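Local coordinates for Alr1585 protein (Nostoc sp., PDB 5C2I) that binds haem as a dye-decolorizing (DyP-type) peroxidase and so probably oxidises dyes and related substrates at the expense of hydrogen peroxide, at residues P52-V55 and E56-K59; E79-K82 and Y83-G87; F457-S460 and I461-K465. The protein carries 1 engineered substitution. One frame throughout, in Å; residues are numbered along the deposited sequence.

Contact 1: P52-V55 and E56-K59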
loop_
_atom_site.group_PDB
_atom_site.type_symbol
_atom_site.label_atom_id
_atom_site.label_comp_id
_atom_site.label_asym_id
_atom_site.label_seq_id
_atom_site.Cartn_x
_atom_site.Cartn_y
_atom_site.Cartn_z
ATOM N N PRO A 52 17.758 44.856 -7.908
ATOM C CA PRO A 52 18.745 45.917 -8.070
ATOM C C PRO A 52 18.841 46.836 -6.876
ATOM O O PRO A 52 17.832 47.147 -6.265
ATOM C CB PRO A 52 18.241 46.717 -9.293
ATOM C CG PRO A 52 17.469 45.733 -10.084
ATOM C CD PRO A 52 16.871 44.747 -9.086
ATOM N N GLU A 53 20.071 47.223 -6.540
ATOM C CA GLU A 53 20.343 48.236 -5.526
ATOM C C GLU A 53 19.931 47.802 -4.130
ATOM O O GLU A 53 19.727 48.640 -3.283
ATOM C CB GLU A 53 19.625 49.559 -5.853
ATOM C CG GLU A 53 19.673 49.950 -7.323
ATOM C CD GLU A 53 20.978 50.597 -7.708
ATOM O OE1 GLU A 53 21.314 51.642 -7.071
ATOM O OE2 GLU A 53 21.626 50.099 -8.674
ATOM N N GLN A 54 19.883 46.504 -3.869
ATOM C CA GLN A 54 19.527 46.009 -2.531
ATOM C C GLN A 54 20.591 45.114 -1.929
ATOM O O GLN A 54 20.289 44.200 -1.162
ATOM C CB GLN A 54 18.199 45.274 -2.612
ATOM C CG GLN A 54 17.135 46.129 -3.274
ATOM C CD GLN A 54 15.854 46.124 -2.511
ATOM O OE1 GLN A 54 15.809 46.543 -1.360
ATOM N NE2 GLN A 54 14.796 45.665 -3.150
ATOM N N VAL A 55 21.845 45.431 -2.214
ATOM C CA VAL A 55 22.945 44.540 -1.864
ATOM C C VAL A 55 22.989 44.289 -0.363
ATOM O O VAL A 55 23.089 43.146 0.081
ATOM C CB VAL A 55 24.306 45.073 -2.342
ATOM C CG1 VAL A 55 25.410 44.110 -1.911
ATOM C CG2 VAL A 55 24.293 45.250 -3.860
ATOM N N GLU A 56 22.897 45.350 0.431
ATOM C CA GLU A 56 23.063 45.182 1.881
ATOM C C GLU A 56 21.944 44.313 2.480
ATOM O O GLU A 56 22.227 43.391 3.255
ATOM C CB GLU A 56 23.146 46.551 2.585
ATOM C CG GLU A 56 23.110 46.556 4.118
ATOM C CD GLU A 56 24.330 45.967 4.837
ATOM O OE1 GLU A 56 25.482 46.117 4.323
ATOM O OE2 GLU A 56 24.151 45.347 5.955
ATOM N N VAL A 57 20.690 44.551 2.114
ATOM C CA VAL A 57 19.605 43.705 2.666
ATOM C C VAL A 57 19.628 42.290 2.101
ATOM O O VAL A 57 19.234 41.310 2.782
ATOM C CB VAL A 57 18.203 44.346 2.530
ATOM C CG1 VAL A 57 18.134 45.623 3.343
ATOM C CG2 VAL A 57 17.830 44.611 1.086
ATOM N N VAL A 58 20.132 42.126 0.880
ATOM C CA VAL A 58 20.366 40.784 0.353
ATOM C C VAL A 58 21.394 40.049 1.181
ATOM O O VAL A 58 21.200 38.877 1.554
ATOM C CB VAL A 58 20.798 40.804 -1.132
ATOM C CG1 VAL A 58 21.374 39.459 -1.575
ATOM C CG2 VAL A 58 19.613 41.188 -2.003
ATOM N N LYS A 59 22.473 40.736 1.520
ATOM C CA LYS A 59 23.502 40.118 2.330
ATOM C C LYS A 59 22.970 39.726 3.699
ATOM O O LYS A 59 23.316 38.626 4.193
ATOM C CB LYS A 59 24.711 41.015 2.467
ATOM C CG LYS A 59 25.513 41.105 1.193
ATOM C CD LYS A 59 26.748 41.957 1.347
ATOM C CE LYS A 59 27.612 41.889 0.089
ATOM N NZ LYS A 59 28.786 42.759 0.188
#
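Gln-54 and Val-58 are joined by the first backbone hydrogen bond of helix 55-68: Val-58 N reaches Gln-54 O at 2.9 Å, with an N-H...O angle of 160°. One residue further on, Lys-59 N gives the same kind of bond to Val-55 O, also 2.9 Å long. Both are i to i+4 bonds of an alpha helix; Gln-54 stands at the N-cap position, the last residue before the chain winds up.

Among the side chains, methyl groups mostly lie against oxygens. Gln-54 puts its amide oxygen beside a methyl group, OE1 lying 3.7 Å from Val-57 CG2, and that same methyl comes within 3.4 Å of Gln-54 O. Val-57 has chi1 at -64°, which seats CG2 between its own N and carbonyl carbon and turns it back toward the cap residue. Val-58 CG2 also comes to 3.2 Å of Gln-54 O. The apolar pairing is that of Val-55 and Lys-59, which run alongside each other in the same direction: the extended aliphatic part of the lysine passes the valine, with Lys-59 CE 3.7 Å from Val-55 CG1.

The charged ends look elsewhere. Lys-59 NZ makes a weak hydrogen bond to Leu-106 O, and Glu-56 OE2 bonds to Gln-60 NE2 within the helix. Val-55 and Val-58 also rest on Tyr-105 of helix 100-105, while Val-57 and Val-58 touch Ile-176 of helix 159-176.

The chemistry is thus divided by role: main-chain bonds close the first turn, two methyl groups lie against the carbonyl oxygen of the cap residue, and the lysine lends its methylenes to Val-55 while its ammonium is only weakly bonded to a carbonyl beyond the helix.

Contact 2: E79-K82 and Y83-G87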
loop_
_atom_site.group_PDB
_atom_site.type_symbol
_atom_site.label_atom_id
_atom_site.label_comp_id
_atom_site.label_asym_id
_atom_site.label_seq_id
_atom_site.Cartn_x
_atom_site.Cartn_y
_atom_site.Cartn_z
ATOM N N GLU A 79 22.302 14.273 11.827
ATOM C CA GLU A 79 20.870 14.060 11.617
ATOM C C GLU A 79 20.613 12.614 11.175
ATOM O O GLU A 79 19.622 12.006 11.606
ATOM C CB GLU A 79 20.315 15.032 10.529
ATOM C CG GLU A 79 20.131 16.479 11.004
ATOM C CD GLU A 79 19.873 17.447 9.852
ATOM O OE1 GLU A 79 20.135 17.119 8.687
ATOM O OE2 GLU A 79 19.430 18.553 10.106
ATOM N N ALA A 80 21.468 12.077 10.302
ATOM C CA ALA A 80 21.329 10.681 9.878
ATOM C C ALA A 80 21.588 9.735 11.064
ATOM O O ALA A 80 20.865 8.759 11.261
ATOM C CB ALA A 80 22.259 10.364 8.720
ATOM N N PHE A 81 22.582 10.071 11.889
ATOM C CA PHE A 81 22.939 9.240 13.062
ATOM C C PHE A 81 21.780 9.201 14.052
ATOM O O PHE A 81 21.404 8.124 14.537
ATOM C CB PHE A 81 24.221 9.772 13.727
ATOM C CG PHE A 81 24.690 8.972 14.925
ATOM C CD1 PHE A 81 25.543 7.879 14.759
ATOM C CD2 PHE A 81 24.335 9.342 16.214
ATOM C CE1 PHE A 81 26.008 7.161 15.873
ATOM C CE2 PHE A 81 24.793 8.616 17.336
ATOM C CZ PHE A 81 25.634 7.532 17.147
ATOM N N LYS A 82 21.228 10.376 14.366
ATOM C CA LYS A 82 20.118 10.477 15.328
ATOM C C LYS A 82 18.873 9.764 14.791
ATOM O O LYS A 82 18.153 9.127 15.557
ATOM C CB LYS A 82 19.799 11.950 15.667
ATOM C CG LYS A 82 20.320 12.410 17.016
ATOM C CD LYS A 82 19.737 13.768 17.403
ATOM C CE LYS A 82 20.461 14.372 18.601
ATOM N NZ LYS A 82 21.817 14.875 18.225
ATOM N N TYR A 83 18.624 9.875 13.487
ATOM C CA TYR A 83 17.511 9.162 12.869
ATOM C C TYR A 83 17.653 7.627 13.003
ATOM O O TYR A 83 16.708 6.963 13.451
ATOM C CB TYR A 83 17.303 9.547 11.406
ATOM C CG TYR A 83 16.214 8.708 10.774
ATOM C CD1 TYR A 83 14.864 8.953 11.045
ATOM C CD2 TYR A 83 16.538 7.623 9.958
ATOM C CE1 TYR A 83 13.869 8.155 10.504
ATOM C CE2 TYR A 83 15.549 6.827 9.411
ATOM C CZ TYR A 83 14.226 7.100 9.687
ATOM O OH TYR A 83 13.258 6.307 9.132
ATOM N N ARG A 84 18.822 7.074 12.671
ATOM C CA ARG A 84 19.044 5.616 12.812
ATOM C C ARG A 84 18.970 5.145 14.260
ATOM O O ARG A 84 18.394 4.108 14.545
ATOM C CB ARG A 84 20.417 5.187 12.299
ATOM C CG ARG A 84 20.666 5.173 10.812
ATOM C CD ARG A 84 22.029 4.532 10.525
ATOM N NE ARG A 84 23.153 5.380 10.943
ATOM C CZ ARG A 84 23.603 6.453 10.272
ATOM N NH1 ARG A 84 23.027 6.858 9.141
ATOM N NH2 ARG A 84 24.637 7.123 10.737
ATOM N N GLN A 85 19.556 5.909 15.169
ATOM C CA GLN A 85 19.714 5.485 16.553
ATOM C C GLN A 85 18.419 5.659 17.371
ATOM O O GLN A 85 18.114 4.828 18.229
ATOM C CB GLN A 85 20.846 6.281 17.206
ATOM C CG GLN A 85 21.304 5.739 18.551
ATOM C CD GLN A 85 22.005 6.790 19.391
ATOM O OE1 GLN A 85 21.562 7.932 19.461
ATOM N NE2 GLN A 85 23.103 6.408 20.029
ATOM N N LYS A 86 17.671 6.735 17.117
ATOM C CA LYS A 86 16.510 7.096 17.943
ATOM C C LYS A 86 15.207 7.395 17.181
ATOM O O LYS A 86 14.217 7.781 17.803
ATOM C CB LYS A 86 16.878 8.316 18.795
ATOM C CG LYS A 86 18.236 8.199 19.477
ATOM C CD LYS A 86 18.266 9.046 20.740
ATOM C CE LYS A 86 17.838 10.479 20.464
ATOM N NZ LYS A 86 18.794 11.503 20.958
ATOM N N GLY A 87 15.193 7.206 15.863
ATOM C CA GLY A 87 13.998 7.459 15.056
ATOM C C GLY A 87 13.616 8.927 14.904
ATOM O O GLY A 87 12.650 9.240 14.216
#
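Phe-81 meets Arg-84 and Gln-85 one turn later on helix 73-86, and with Ala-80 they form the close-packed part of this contact. Arg-84 folds back along the helix, its chain bent at chi3, which lays the guanidinium over the backbone of the preceding turn. Ala-80 O sits against one face of that flat group, off toward its rim, while NH1 comes 3.6 Å from Ala-80 CB and NH2 an equal 3.6 Å from Phe-81 CA. The ring of Phe-81 stands nearly perpendicular to the guanidinium, at 84°. Gln-85 approaches the ring from farther along the helix, with NE2 3.9 Å from Phe-81 CE2 and the amide plane turned 56° from the ring. A serine in place of Phe-81 would probably take the ring from beside the Gln-85 amide, leaving that end freer to turn.

Another side of the helix is looser. Lys-82 and Lys-86 run side by side outward among solvent-exposed residues, meeting no closer than 4.1 Å, from Lys-82 CE to Lys-86 NZ. Their two ammonium nitrogens stay 5.3 Å apart, a spacing that probably costs little where water can screen the charges.

Beneath the side chains four backbone bonds run from residue i+4 back to i, the straightest from Arg-84 N to Ala-80 O at 169°, and Gly-87 N continues the pattern to Tyr-83 O at 2.9 Å. Glu-79 turns away to a salt bridge with Arg-40. Gly-87 is the first residue to leave helical phi/psi. These are the last two turns of a surface alpha helix whose chain leaves through a glycine of positive phi, within the family's N-terminal alpha+beta barrel domain.

Contact 3: F457-S460 and I461-K465; sequences FAPS and ISFLK
Ser-460 starts the short helix 461-465 with one weak capping bond and one weak main-chain bond. Its hydroxyl oxygen accepts from Phe-463 N at 3.4 Å, and its carbonyl oxygen takes Leu-464 N at 3.5 Å with an N-H...O angle of 158°. The capping bond depends on chi1 of 66°, which holds OG between the serine's own N and carbonyl carbon, facing the first turn. A stronger partner of the same OG lies outside, the carboxylate of Asp-241, while Ser-462 OG, 3.6 Å from Ser-460 OG, is bonded to Asp-29 and to Asn-245 N.

This is a serine N-cap placed just where strand 448-458, part of the second antiparallel sheet, gives way to the C-terminal helix. Pro-459, in the extended link between them, leads into the apolar packing. Its CB approaches the Phe-463 ring obliquely, 3.6 Å from CD2. The Pro-459 and Leu-464 side chains cross at about a right angle, with Pro-459 CG 4.0 Å from Leu-464 CD2. Ser-460 O lies at the edge of the Phe-463 ring, near its plane. Further out, Pro-459 and Phe-463 both touch Leu-98 of strand 93-98, and Leu-464 reaches Ile-62 and Ala-66 of helix 55-68.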
loop_
_atom_site.group_PDB
_atom_site.type_symbol
_atom_site.label_atom_id
_atom_site.label_comp_id
_atom_site.label_asym_id
_atom_site.label_seq_id
_atom_site.Cartn_x
_atom_site.Cartn_y
_atom_site.Cartn_z
ATOM N N PHE A 457 28.865 27.850 -7.390
ATOM C CA PHE A 457 29.779 27.433 -6.323
ATOM C C PHE A 457 28.957 27.331 -5.048
ATOM O O PHE A 457 28.100 28.189 -4.790
ATOM C CB PHE A 457 30.877 28.454 -6.164
ATOM C CG PHE A 457 31.956 28.042 -5.208
ATOM C CD1 PHE A 457 32.783 26.973 -5.491
ATOM C CD2 PHE A 457 32.141 28.723 -4.044
ATOM C CE1 PHE A 457 33.773 26.579 -4.611
ATOM C CE2 PHE A 457 33.178 28.387 -3.161
ATOM C CZ PHE A 457 33.970 27.274 -3.431
ATOM N N ALA A 458 29.155 26.242 -4.305
ATOM C CA ALA A 458 28.631 26.078 -2.953
ATOM C C ALA A 458 29.655 26.668 -1.996
ATOM O O ALA A 458 30.673 26.036 -1.739
ATOM C CB ALA A 458 28.420 24.606 -2.643
ATOM N N PRO A 459 29.414 27.890 -1.463
ATOM C CA PRO A 459 30.425 28.470 -0.597
ATOM C C PRO A 459 30.482 27.820 0.778
ATOM O O PRO A 459 29.566 27.112 1.165
ATOM C CB PRO A 459 29.995 29.951 -0.486
ATOM C CG PRO A 459 28.948 30.145 -1.518
ATOM C CD PRO A 459 28.300 28.810 -1.701
ATOM N N SER A 460 31.563 28.069 1.504
ATOM C CA SER A 460 31.670 27.660 2.894
ATOM C C SER A 460 30.598 28.391 3.677
ATOM O O SER A 460 30.142 29.489 3.275
ATOM C CB SER A 460 33.066 28.013 3.442
ATOM O OG SER A 460 33.274 29.421 3.509
ATOM N N ILE A 461 30.161 27.772 4.759
ATOM C CA ILE A 461 29.112 28.313 5.590
ATOM C C ILE A 461 29.551 29.626 6.281
ATOM O O ILE A 461 28.770 30.588 6.311
ATOM C CB ILE A 461 28.608 27.260 6.599
ATOM C CG1 ILE A 461 27.914 26.132 5.797
ATOM C CG2 ILE A 461 27.680 27.907 7.620
ATOM C CD1 ILE A 461 27.599 24.882 6.594
ATOM N N SER A 462 30.790 29.679 6.748
ATOM C CA SER A 462 31.324 30.884 7.408
ATOM C C SER A 462 31.302 32.082 6.477
ATOM O O SER A 462 30.956 33.198 6.904
ATOM C CB SER A 462 32.742 30.652 7.986
ATOM O OG SER A 462 33.678 30.283 6.966
ATOM N N PHE A 463 31.623 31.889 5.208
ATOM C CA PHE A 463 31.521 32.971 4.246
ATOM C C PHE A 463 30.110 33.556 4.237
ATOM O O PHE A 463 29.927 34.801 4.333
ATOM C CB PHE A 463 31.905 32.531 2.857
ATOM C CG PHE A 463 31.509 33.484 1.776
ATOM C CD1 PHE A 463 32.211 34.666 1.566
ATOM C CD2 PHE A 463 30.486 33.186 0.900
ATOM C CE1 PHE A 463 31.881 35.552 0.556
ATOM C CE2 PHE A 463 30.142 34.071 -0.151
ATOM C CZ PHE A 463 30.826 35.264 -0.316
ATOM N N LEU A 464 29.119 32.682 4.157
ATOM C CA LEU A 464 27.744 33.105 4.074
ATOM C C LEU A 464 27.244 33.758 5.364
ATOM O O LEU A 464 26.470 34.729 5.323
ATOM C CB LEU A 464 26.865 31.917 3.666
ATOM C CG LEU A 464 27.178 31.279 2.305
ATOM C CD1 LEU A 464 26.426 29.996 2.113
ATOM C CD2 LEU A 464 26.859 32.279 1.194
ATOM N N LYS A 465 27.664 33.230 6.501
ATOM C CA LYS A 465 27.232 33.764 7.774
ATOM C C LYS A 465 27.793 35.151 8.113
ATOM O O LYS A 465 27.268 35.783 9.012
ATOM C CB LYS A 465 27.638 32.826 8.906
ATOM C CG LYS A 465 26.848 31.534 9.002
ATOM C CD LYS A 465 27.195 30.862 10.328
ATOM C CE LYS A 465 26.446 29.568 10.502
ATOM N NZ LYS A 465 26.745 29.014 11.855
#

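Overall arrangement
Contacts 1, 2 and 3 follow one another along the chain without interleaving. Contact 1 starts helix 55-68 and contact 2 ends the next helix, 73-86; both lie in the N-terminal DyP barrel domain, yet their centres are about 39 Å apart. Contact 3 comes near the C-terminus, where strand 448-458 of the other large antiparallel sheet runs into helix 461-465. Its centre is about 17 Å from that of contact 1 and 26 Å from that of contact 2. Helix 55-68 joins the first and third, since Leu-464 packs on its later turns, so the last residues of the chain pack against this helix of the N-terminal domain.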